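Local coordinates for Rho guanine nucleotide exchange factor 11 (Homo sapiens, PDB 5JHH), which acts as a guanine nucleotide exchange factor for Rho-family GTPases, probably promoting their exchange of GDP for GTP through a DH-PH domain pair, at residues R60-L63 with A64-F67; E129-K132 with T133-K137; N356-M359 with E360-E364. All coordinates share one frame; numbering follows the deposited sequence.

Contacts 1 and 2 are neighbours in the RhoGEF (DH) domain, their centres 14 Å apart, and they touch directly. Glu62 OE1 of contact 1 and Lys134 NZ of contact 2 form a salt bridge of 2.6 Å, and the short helix 60-66 is fastened to helix 124-137 by this bond and by packing that includes Leu66 CD2 on Ile131 CD1 at 3.8 Å. Contact 3 belongs to the closing helix of the PH domain, with its centre 38 Å from that of contact 1 and 37 Å from that of contact 2. Contacts 2 and 3 nevertheless both reach the other protein of the assembly, Lys132 by a salt bridge, Asn356 by packing only.

Contact 1 (R60-L63 with A64-F67); sequences REEL and ARLF
Ala64 N donates to Arg60 O at 2.9 Å, and Phe67 N to Leu63 O at 2.8 Å with an N-H...O angle of 166°, two i to i-4 bonds that open and close this stretch of helix. Between them Leu66 N reaches Glu62 O at 3.2 Å and, weakly, Leu63 O; Arg65 N also leans weakly on Glu62 O. Glu62 O and Leu63 O therefore accept from the residues three and four further on, just before the backbone departs from helix at Phe67.

Arg65 folds its guanidinium back over the turn. A bend at chi3 brings the flat group above the backbone of Glu61, with Glu61 O 3.5 Å from CZ, over the centre of one face. The oxygen's partial negative charge there probably suits the cation, although no N-H points at it. Glu62 contributes its CG methylene, 4.0 Å from Arg65 NH2 on an oblique approach, while its carboxylate stays 5.4 Å from that nitrogen (OE2 to NH2) and turns to Lys134 instead.

In the RhoGEF (DH) domain, an all-helical bundle, the short helix 60-66 follows the long helix 18-54 and rests against both it and helix 124-137. Leu63 faces the former. Its CG is anti to the backbone N (chi1 -174°), and CD1 comes to the edge of the Phe67 ring, lying in the ring plane 3.9 Å from CD2. Tyr49 and Met52 of helix 18-54 also touch Leu63, and the Tyr49 ring meets that of Phe67 at about 60°. On the flank toward helix 124-137, Leu66 packs against Ala127 and Ile131, and Ile163, on a loop, touches both Leu66 and Phe67.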
ATOM      1  N   ARG A  60      -8.408 -17.383 -23.316  0.50 29.68           N
ATOM      2  CA  ARG A  60      -8.773 -15.986 -23.434  0.50 32.20           C
ATOM      3  C   ARG A  60      -9.522 -15.486 -22.188  0.50 28.69           C
ATOM      4  O   ARG A  60      -9.321 -14.362 -21.751  0.50 26.92           O
ATOM      5  CB  ARG A  60      -9.583 -15.754 -24.702  0.50 37.50           C
ATOM      6  CG  ARG A  60      -9.084 -14.559 -25.512  0.50 45.36           C
ATOM      7  CD  ARG A  60      -7.976 -14.913 -26.509  0.50 46.22           C
ATOM      8  NE  ARG A  60      -8.287 -14.395 -27.844  0.50 45.06           N
ATOM      9  CZ  ARG A  60      -7.538 -14.618 -28.913  0.50 45.56           C
ATOM     10  NH1 ARG A  60      -7.896 -14.129 -30.091  0.50 47.17           N
ATOM     11  NH2 ARG A  60      -6.424 -15.327 -28.795  0.50 45.32           N
ATOM     12  N   GLU A  61     -10.323 -16.339 -21.571  1.00 25.72           N
ATOM     13  CA  GLU A  61     -11.026 -15.968 -20.357  1.00 26.78           C
ATOM     14  C   GLU A  61     -10.047 -15.593 -19.251  1.00 29.22           C
ATOM     15  O   GLU A  61     -10.305 -14.640 -18.510  1.00 29.22           O
ATOM     16  CB  GLU A  61     -11.928 -17.103 -19.884  1.00 27.92           C
ATOM     17  CG  GLU A  61     -13.079 -17.410 -20.859  1.00 30.51           C
ATOM     18  CD  GLU A  61     -12.716 -18.351 -22.016  1.00 31.62           C
ATOM     19  OE1 GLU A  61     -11.543 -18.811 -22.161  1.00 32.06           O
ATOM     20  OE2 GLU A  61     -13.621 -18.642 -22.818  1.00 34.75           O
ATOM     21  N   GLU A  62      -8.909 -16.304 -19.162  1.00 26.63           N
ATOM     22  CA  GLU A  62      -7.904 -15.953 -18.163  1.00 28.50           C
ATOM     23  C   GLU A  62      -7.174 -14.693 -18.536  1.00 24.63           C
ATOM     24  O   GLU A  62      -6.921 -13.866 -17.690  1.00 24.78           O
ATOM     25  CB  GLU A  62      -6.885 -17.065 -17.928  1.00 30.19           C
ATOM     26  CG  GLU A  62      -7.393 -18.193 -17.051  1.00 38.77           C
ATOM     27  CD  GLU A  62      -6.460 -19.420 -17.043  1.00 44.18           C
ATOM     28  OE1 GLU A  62      -5.206 -19.266 -17.224  1.00 37.31           O
ATOM     29  OE2 GLU A  62      -7.002 -20.543 -16.851  1.00 45.19           O
ATOM     30  N   LEU A  63      -6.776 -14.576 -19.786  1.00 22.00           N
ATOM     31  CA  LEU A  63      -6.039 -13.424 -20.212  1.00 22.57           C
ATOM     32  C   LEU A  63      -6.881 -12.128 -19.975  1.00 25.06           C
ATOM     33  O   LEU A  63      -6.354 -11.102 -19.533  1.00 23.72           O
ATOM     34  CB  LEU A  63      -5.669 -13.580 -21.673  1.00 22.68           C
ATOM     35  CG  LEU A  63      -4.768 -12.517 -22.254  1.00 23.08           C
ATOM     36  CD1 LEU A  63      -3.440 -12.461 -21.510  1.00 23.86           C
ATOM     37  CD2 LEU A  63      -4.581 -12.778 -23.721  1.00 23.83           C
ATOM     38  N   ALA A  64      -8.182 -12.190 -20.195  1.00 23.22           N
ATOM     39  CA  ALA A  64      -9.000 -10.996 -20.022  1.00 27.48           C
ATOM     40  C   ALA A  64      -9.019 -10.593 -18.567  1.00 30.42           C
ATOM     41  O   ALA A  64      -9.119  -9.401 -18.265  1.00 29.45           O
ATOM     42  CB  ALA A  64     -10.429 -11.183 -20.535  1.00 26.34           C
ATOM     43  N   ARG A  65      -8.880 -11.554 -17.656  1.00 28.57           N
ATOM     44  CA  ARG A  65      -8.883 -11.189 -16.250  1.00 27.56           C
ATOM     45  C   ARG A  65      -7.566 -10.559 -15.828  1.00 27.61           C
ATOM     46  O   ARG A  65      -7.525  -9.750 -14.910  1.00 27.04           O
ATOM     47  CB  ARG A  65      -9.318 -12.360 -15.340  1.00 29.55           C
ATOM     48  CG  ARG A  65     -10.849 -12.524 -15.412  1.00 34.82           C
ATOM     49  CD  ARG A  65     -11.430 -13.605 -14.514  1.00 38.94           C
ATOM     50  NE  ARG A  65     -10.914 -14.924 -14.869  1.00 43.35           N
ATOM     51  CZ  ARG A  65     -11.608 -15.895 -15.485  1.00 46.11           C
ATOM     52  NH1 ARG A  65     -12.882 -15.726 -15.817  1.00 48.73           N
ATOM     53  NH2 ARG A  65     -11.024 -17.062 -15.762  1.00 38.24           N
ATOM     54  N   LEU A  66      -6.490 -10.928 -16.500  1.00 26.59           N
ATOM     55  CA  LEU A  66      -5.180 -10.392 -16.191  1.00 26.23           C
ATOM     56  C   LEU A  66      -4.986  -8.998 -16.842  1.00 26.25           C
ATOM     57  O   LEU A  66      -4.421  -8.139 -16.250  1.00 24.91           O
ATOM     58  CB  LEU A  66      -4.125 -11.355 -16.683  1.00 25.32           C
ATOM     59  CG  LEU A  66      -2.703 -10.824 -16.647  1.00 25.09           C
ATOM     60  CD1 LEU A  66      -2.270 -10.613 -15.228  1.00 25.30           C
ATOM     61  CD2 LEU A  66      -1.772 -11.821 -17.322  1.00 25.22           C
ATOM     62  N   PHE A  67      -5.459  -8.841 -18.057  1.00 25.23           N
ATOM     63  CA  PHE A  67      -5.389  -7.620 -18.831  1.00 26.39           C
ATOM     64  C   PHE A  67      -6.796  -7.244 -19.323  1.00 26.62           C
ATOM     65  O   PHE A  67      -7.134  -7.436 -20.447  1.00 27.42           O
ATOM     66  CB  PHE A  67      -4.485  -7.761 -20.035  1.00 22.66           C
ATOM     67  CG  PHE A  67      -3.049  -7.876 -19.735  1.00 21.28           C
ATOM     68  CD1 PHE A  67      -2.336  -6.814 -19.315  1.00 21.30           C
ATOM     69  CD2 PHE A  67      -2.403  -9.056 -19.919  1.00 20.51           C
ATOM     70  CE1 PHE A  67      -1.015  -6.918 -19.078  1.00 20.29           C
ATOM     71  CE2 PHE A  67      -1.081  -9.178 -19.668  1.00 19.04           C
ATOM     72  CZ  PHE A  67      -0.382  -8.105 -19.246  1.00 21.35           C
TER

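Contact 2 (E129-K132 with T133-K137); sequences ELIK and TKQRK
Thr133 turns its OG1 anti to its carbonyl carbon and beside its own N (chi1 -67°), which swings the hydroxyl back over the preceding turn to donate to Glu129 O at 3.2 Å. Gln135 makes the same first turn (chi1 -88°), and the extended chain beyond CG sets NE2 by Ile131 O.

Glu129 O is gripped twice, since Thr133 N also donates to it, at 3.0 Å, and the two donors come from opposite faces of the carbonyl plane. A valine at Thr133 lacks the hydroxyl and is likely to leave Glu129 O held by the backbone N-H alone, with the side chain no longer tied to the turn before it. Ile131 O is approached in a comparable way: Gln135 N makes a bond of 3.0 Å, and Gln135 NE2 adds a weak one of 3.5 Å. The same NE2 is modelled 3.2 Å from Ile131 CG2, closer than normal contact, and that detail is doubtful.

Lys134 takes the flank next to helix 60-66. A bend at chi3 carries CE alongside Leu130 CD1, 3.8 Å away, and a second at chi4 turns NZ on to a salt bridge with Glu62 of that helix. Lys134 N donates to Leu130 O almost straight, at 169°.

On another flank Lys132 NZ and Glu129 OE2 form only a long pair of 3.9 Å; the stronger mate of Lys132 is an acidic side chain on the chain of another protein. Ile131 and Gln135 lean on Phe141 of helix 139-150.

Helix 124-137 of the DH domain thus puts its polar groups to two uses: a hydroxyl and an amide turn back to reinforce its own carbonyls, while Lys132 and Lys134 send their charge outward, one to the bound partner and one to a neighbouring helix.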
ATOM      1  N   GLU A 129      -1.436 -14.275  -8.701  1.00 23.49           N
ATOM      2  CA  GLU A 129      -1.312 -15.569  -8.049  1.00 26.99           C
ATOM      3  C   GLU A 129      -1.579 -16.730  -9.024  1.00 27.36           C
ATOM      4  O   GLU A 129      -0.861 -17.715  -9.043  1.00 26.73           O
ATOM      5  CB  GLU A 129      -2.274 -15.674  -6.864  1.00 33.86           C
ATOM      6  CG  GLU A 129      -1.589 -15.532  -5.503  1.00 48.44           C
ATOM      7  CD  GLU A 129      -0.545 -16.637  -5.222  1.00 53.56           C
ATOM      8  OE1 GLU A 129      -0.717 -17.802  -5.671  1.00 54.63           O
ATOM      9  OE2 GLU A 129       0.448 -16.348  -4.523  1.00 55.18           O
ATOM     10  N   LEU A 130      -2.596 -16.599  -9.853  1.00 26.64           N
ATOM     11  CA  LEU A 130      -2.794 -17.571 -10.929  1.00 31.04           C
ATOM     12  C   LEU A 130      -1.560 -17.687 -11.852  1.00 29.76           C
ATOM     13  O   LEU A 130      -1.153 -18.795 -12.194  1.00 27.69           O
ATOM     14  CB  LEU A 130      -4.036 -17.228 -11.744  1.00 31.33           C
ATOM     15  CG  LEU A 130      -4.605 -18.120 -12.875  1.00 45.48           C
ATOM     16  CD1 LEU A 130      -4.328 -17.608 -14.301  1.00 50.79           C
ATOM     17  CD2 LEU A 130      -4.219 -19.609 -12.763  1.00 53.20           C
ATOM     18  N   ILE A 131      -1.009 -16.562 -12.295  1.00 27.75           N
ATOM     19  CA  ILE A 131       0.156 -16.584 -13.173  1.00 30.31           C
ATOM     20  C   ILE A 131       1.307 -17.295 -12.458  1.00 28.41           C
ATOM     21  O   ILE A 131       2.060 -18.022 -13.064  1.00 25.23           O
ATOM     22  CB  ILE A 131       0.649 -15.161 -13.556  1.00 34.98           C
ATOM     23  CG1 ILE A 131       0.291 -14.811 -14.981  1.00 42.05           C
ATOM     24  CG2 ILE A 131       2.176 -15.077 -13.583  1.00 39.92           C
ATOM     25  CD1 ILE A 131      -1.146 -15.027 -15.333  1.00 43.67           C
ATOM     26  N   LYS A 132       1.458 -17.053 -11.172  1.00 27.26           N
ATOM     27  CA  LYS A 132       2.530 -17.662 -10.455  1.00 32.33           C
ATOM     28  C   LYS A 132       2.333 -19.173 -10.444  1.00 30.92           C
ATOM     29  O   LYS A 132       3.273 -19.934 -10.595  1.00 27.52           O
ATOM     30  CB  LYS A 132       2.568 -17.121  -9.048  1.00 37.78           C
ATOM     31  CG  LYS A 132       3.887 -17.344  -8.356  1.00 44.95           C
ATOM     32  CD  LYS A 132       4.233 -16.174  -7.445  1.00 54.42           C
ATOM     33  CE  LYS A 132       3.440 -16.204  -6.155  1.00 59.54           C
ATOM     34  NZ  LYS A 132       4.218 -15.543  -5.068  1.00 69.21           N
ATOM     35  N   THR A 133       1.097 -19.603 -10.293  1.00 30.07           N
ATOM     36  CA  THR A 133       0.824 -21.029 -10.242  1.00 34.06           C
ATOM     37  C   THR A 133       1.140 -21.625 -11.590  1.00 35.04           C
ATOM     38  O   THR A 133       1.837 -22.648 -11.708  1.00 33.82           O
ATOM     39  CB  THR A 133      -0.633 -21.272  -9.881  1.00 32.78           C
ATOM     40  OG1 THR A 133      -0.826 -20.833  -8.548  1.00 32.52           O
ATOM     41  CG2 THR A 133      -0.983 -22.719  -9.977  1.00 38.47           C
ATOM     42  N   LYS A 134       0.644 -20.947 -12.614  1.00 31.57           N
ATOM     43  CA  LYS A 134       0.857 -21.376 -13.977  1.00 31.76           C
ATOM     44  C   LYS A 134       2.333 -21.576 -14.305  1.00 31.18           C
ATOM     45  O   LYS A 134       2.681 -22.470 -15.036  1.00 27.73           O
ATOM     46  CB  LYS A 134       0.262 -20.363 -14.918  1.00 32.29           C
ATOM     47  CG  LYS A 134      -0.217 -20.984 -16.176  1.00 39.27           C
ATOM     48  CD  LYS A 134      -0.962 -19.981 -17.054  1.00 44.15           C
ATOM     49  CE  LYS A 134      -2.420 -19.899 -16.654  1.00 41.92           C
ATOM     50  NZ  LYS A 134      -3.253 -20.933 -17.326  1.00 39.26           N
ATOM     51  N   GLN A 135       3.184 -20.686 -13.831  1.00 35.23           N
ATOM     52  CA  GLN A 135       4.616 -20.756 -14.100  1.00 37.33           C
ATOM     53  C   GLN A 135       5.224 -21.968 -13.414  1.00 38.06           C
ATOM     54  O   GLN A 135       6.148 -22.564 -13.916  1.00 38.85           O
ATOM     55  CB  GLN A 135       5.328 -19.484 -13.579  1.00 38.22           C
ATOM     56  CG  GLN A 135       5.380 -18.321 -14.561  1.00 36.44           C
ATOM     57  CD  GLN A 135       5.932 -17.039 -13.945  1.00 38.84           C
ATOM     58  OE1 GLN A 135       7.069 -16.677 -14.172  1.00 38.68           O
ATOM     59  NE2 GLN A 135       5.114 -16.344 -13.179  1.00 42.56           N
ATOM     60  N   ARG A 136       4.762 -22.259 -12.210  1.00 41.30           N
ATOM     61  CA  ARG A 136       5.220 -23.438 -11.488  1.00 42.72           C
ATOM     62  C   ARG A 136       4.780 -24.698 -12.248  1.00 40.55           C
ATOM     63  O   ARG A 136       5.558 -25.609 -12.435  1.00 41.41           O
ATOM     64  CB  ARG A 136       4.698 -23.416 -10.042  1.00 45.75           C
ATOM     65  CG  ARG A 136       4.938 -24.680  -9.226  1.00 54.38           C
ATOM     66  CD  ARG A 136       4.535 -24.518  -7.755  1.00 62.51           C
ATOM     67  NE  ARG A 136       3.077 -24.478  -7.521  1.00 69.04           N
ATOM     68  CZ  ARG A 136       2.275 -25.549  -7.474  1.00 70.78           C
ATOM     69  NH1 ARG A 136       2.756 -26.773  -7.653  1.00 69.80           N
ATOM     70  NH2 ARG A 136       0.970 -25.400  -7.267  1.00 71.66           N
ATOM     71  N   LYS A 137       3.561 -24.720 -12.751  1.00 37.17           N
ATOM     72  CA  LYS A 137       2.997 -25.947 -13.270  1.00 36.02           C
ATOM     73  C   LYS A 137       3.128 -26.208 -14.768  1.00 33.91           C
ATOM     74  O   LYS A 137       2.923 -27.341 -15.214  1.00 32.01           O
ATOM     75  CB  LYS A 137       1.525 -25.995 -12.916  1.00 38.34           C
ATOM     76  CG  LYS A 137       1.315 -26.143 -11.435  1.00 44.55           C
ATOM     77  CD  LYS A 137      -0.155 -26.318 -11.110  1.00 52.63           C
ATOM     78  CE  LYS A 137      -0.432 -27.746 -10.652  1.00 64.06           C
ATOM     79  NZ  LYS A 137      -1.893 -27.976 -10.512  1.00 72.43           N
TER

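Contact 3 (N356-M359 with E360-E364); sequences NTWM and ELLEE
Leu362 can be followed outward from CB, and nearly every atom on the way meets Trp358. CB, placed by the helix backbone, sits 3.2 Å from Trp358 O. CG lies equally near to that oxygen, because it is anti to the carbonyl carbon (chi1 -86°) and folds back over the preceding turn. CD1 continues over the same oxygen at 3.3 Å and ends 4.2 Å from CE3 of the indole, on an oblique approach. Leu362 N itself donates to Trp358 O.

One residue earlier, Leu361 and Thr357 lie side by side and point the same way, with the methyls CD1 and CG2 3.7 Å apart. A bound glycerol, probably from the crystallisation liquor, sits about 4 Å from the Thr357 side chain. Glu363 N meets Met359 O at 2.8 Å, and its N-H...O angle of 173° is nearly straight.

This is the C-terminal helix of the PH domain, which packs against the domain's beta sheet. Trp358 touches Phe331, Leu260 and Val274 and meets the His256 ring edge-to-face; Met359 and Leu362 rest on Ile321 and Phe331.

Backbone carbonyls and N-H groups satisfy one another along the axis, leaving the side chains on the sheet-facing flank to meet the strands through mainly apolar and aromatic contacts.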
ATOM      1  N   ASN A 356      -6.699  -1.947  19.346  1.00 36.69           N
ATOM      2  CA  ASN A 356      -7.240  -0.690  18.888  1.00 37.87           C
ATOM      3  C   ASN A 356      -7.964  -0.806  17.539  1.00 37.87           C
ATOM      4  O   ASN A 356      -9.052  -0.287  17.382  1.00 33.91           O
ATOM      5  CB  ASN A 356      -6.168   0.395  18.800  1.00 40.19           C
ATOM      6  CG  ASN A 356      -5.467   0.649  20.129  1.00 41.46           C
ATOM      7  OD1 ASN A 356      -4.366   1.203  20.148  1.00 43.50           O
ATOM      8  ND2 ASN A 356      -6.089   0.262  21.237  1.00 39.03           N
ATOM      9  N   THR A 357      -7.363  -1.471  16.570  1.00 35.48           N
ATOM     10  CA  THR A 357      -8.000  -1.603  15.266  1.00 32.95           C
ATOM     11  C   THR A 357      -9.305  -2.364  15.364  1.00 29.08           C
ATOM     12  O   THR A 357     -10.325  -1.933  14.879  1.00 25.58           O
ATOM     13  CB  THR A 357      -7.087  -2.355  14.284  1.00 30.27           C
ATOM     14  OG1 THR A 357      -5.915  -1.566  14.091  1.00 30.74           O
ATOM     15  CG2 THR A 357      -7.783  -2.568  12.960  1.00 27.07           C
ATOM     16  N   TRP A 358      -9.238  -3.551  15.926  1.00 28.22           N
ATOM     17  CA  TRP A 358     -10.418  -4.355  16.129  1.00 29.31           C
ATOM     18  C   TRP A 358     -11.572  -3.596  16.848  1.00 31.74           C
ATOM     19  O   TRP A 358     -12.739  -3.718  16.460  1.00 32.13           O
ATOM     20  CB  TRP A 358     -10.038  -5.570  16.935  1.00 29.36           C
ATOM     21  CG  TRP A 358      -9.678  -6.739  16.124  1.00 27.29           C
ATOM     22  CD1 TRP A 358      -8.442  -7.275  15.970  1.00 27.50           C
ATOM     23  CD2 TRP A 358     -10.573  -7.563  15.395  1.00 27.10           C
ATOM     24  NE1 TRP A 358      -8.514  -8.398  15.169  1.00 26.10           N
ATOM     25  CE2 TRP A 358      -9.808  -8.574  14.782  1.00 25.98           C
ATOM     26  CE3 TRP A 358     -11.952  -7.534  15.182  1.00 29.48           C
ATOM     27  CZ2 TRP A 358     -10.369  -9.546  13.997  1.00 30.85           C
ATOM     28  CZ3 TRP A 358     -12.507  -8.488  14.402  1.00 28.67           C
ATOM     29  CH2 TRP A 358     -11.724  -9.483  13.800  1.00 31.18           C
ATOM     30  N   MET A 359     -11.243  -2.809  17.876  1.00 31.49           N
ATOM     31  CA  MET A 359     -12.248  -2.056  18.591  1.00 36.28           C
ATOM     32  C   MET A 359     -12.820  -0.900  17.782  1.00 38.83           C
ATOM     33  O   MET A 359     -14.028  -0.671  17.784  1.00 37.64           O
ATOM     34  CB  MET A 359     -11.696  -1.527  19.891  1.00 40.15           C
ATOM     35  CG  MET A 359     -11.964  -2.469  21.050  1.00 50.45           C
ATOM     36  SD  MET A 359     -12.666  -1.673  22.512  1.00 54.88           S
ATOM     37  CE  MET A 359     -11.781  -0.125  22.588  1.00 59.11           C
ATOM     38  N   GLU A 360     -11.952  -0.146  17.126  1.00 37.15           N
ATOM     39  CA  GLU A 360     -12.399   0.967  16.324  1.00 40.03           C
ATOM     40  C   GLU A 360     -13.405   0.427  15.315  1.00 35.99           C
ATOM     41  O   GLU A 360     -14.485   0.968  15.167  1.00 34.17           O
ATOM     42  CB  GLU A 360     -11.212   1.586  15.620  1.00 46.94           C
ATOM     43  CG  GLU A 360     -11.418   2.987  15.090  1.00 60.15           C
ATOM     44  CD  GLU A 360     -10.114   3.567  14.527  1.00 79.09           C
ATOM     45  OE1 GLU A 360      -9.639   4.590  15.070  1.00 83.97           O
ATOM     46  OE2 GLU A 360      -9.538   2.984  13.568  1.00 80.83           O
ATOM     47  N   LEU A 361     -13.088  -0.697  14.684  1.00 27.69           N
ATOM     48  CA  LEU A 361     -13.936  -1.170  13.634  1.00 31.83           C
ATOM     49  C   LEU A 361     -15.188  -1.801  14.195  1.00 32.50           C
ATOM     50  O   LEU A 361     -16.253  -1.648  13.632  1.00 31.70           O
ATOM     51  CB  LEU A 361     -13.193  -2.120  12.705  1.00 34.10           C
ATOM     52  CG  LEU A 361     -12.028  -1.482  11.926  1.00 34.00           C
ATOM     53  CD1 LEU A 361     -11.107  -2.576  11.419  1.00 35.17           C
ATOM     54  CD2 LEU A 361     -12.555  -0.638  10.769  1.00 32.17           C
ATOM     55  N   LEU A 362     -15.061  -2.488  15.323  1.00 35.88           N
ATOM     56  CA  LEU A 362     -16.215  -3.087  15.956  1.00 35.54           C
ATOM     57  C   LEU A 362     -17.201  -2.035  16.393  1.00 34.13           C
ATOM     58  O   LEU A 362     -18.374  -2.149  16.130  1.00 30.21           O
ATOM     59  CB  LEU A 362     -15.817  -3.926  17.160  1.00 39.22           C
ATOM     60  CG  LEU A 362     -15.427  -5.353  16.824  1.00 38.59           C
ATOM     61  CD1 LEU A 362     -14.651  -5.993  17.967  1.00 41.07           C
ATOM     62  CD2 LEU A 362     -16.646  -6.171  16.471  1.00 39.63           C
ATOM     63  N   GLU A 363     -16.730  -0.993  17.046  1.00 36.44           N
ATOM     64  CA  GLU A 363     -17.641   0.047  17.481  1.00 37.59           C
ATOM     65  C   GLU A 363     -18.356   0.685  16.268  1.00 39.68           C
ATOM     66  O   GLU A 363     -19.576   0.880  16.297  1.00 42.12           O
ATOM     67  CB  GLU A 363     -16.889   1.096  18.309  1.00 40.27           C
ATOM     68  CG  GLU A 363     -16.429   0.605  19.687  1.00 46.68           C
ATOM     69  CD  GLU A 363     -15.518   1.603  20.416  1.00 52.65           C
ATOM     70  OE1 GLU A 363     -14.758   2.334  19.741  1.00 57.19           O
ATOM     71  OE2 GLU A 363     -15.559   1.660  21.665  1.00 52.71           O
ATOM     72  N   GLU A 364     -17.611   0.992  15.211  1.00 41.22           N
ATOM     73  CA  GLU A 364     -18.188   1.629  14.026  1.00 44.47           C
ATOM     74  C   GLU A 364     -19.286   0.720  13.467  1.00 36.82           C
ATOM     75  O   GLU A 364     -20.419   1.139  13.238  1.00 39.42           O
ATOM     76  CB  GLU A 364     -17.075   1.956  12.998  1.00 49.11           C
ATOM     77  CG  GLU A 364     -17.513   2.575  11.661  1.00 56.07           C
ATOM     78  CD  GLU A 364     -18.227   3.946  11.763  1.00 64.96           C
ATOM     79  OE1 GLU A 364     -18.371   4.522  12.879  1.00 63.14           O
ATOM     80  OE2 GLU A 364     -18.669   4.457  10.703  1.00 64.22           O
TER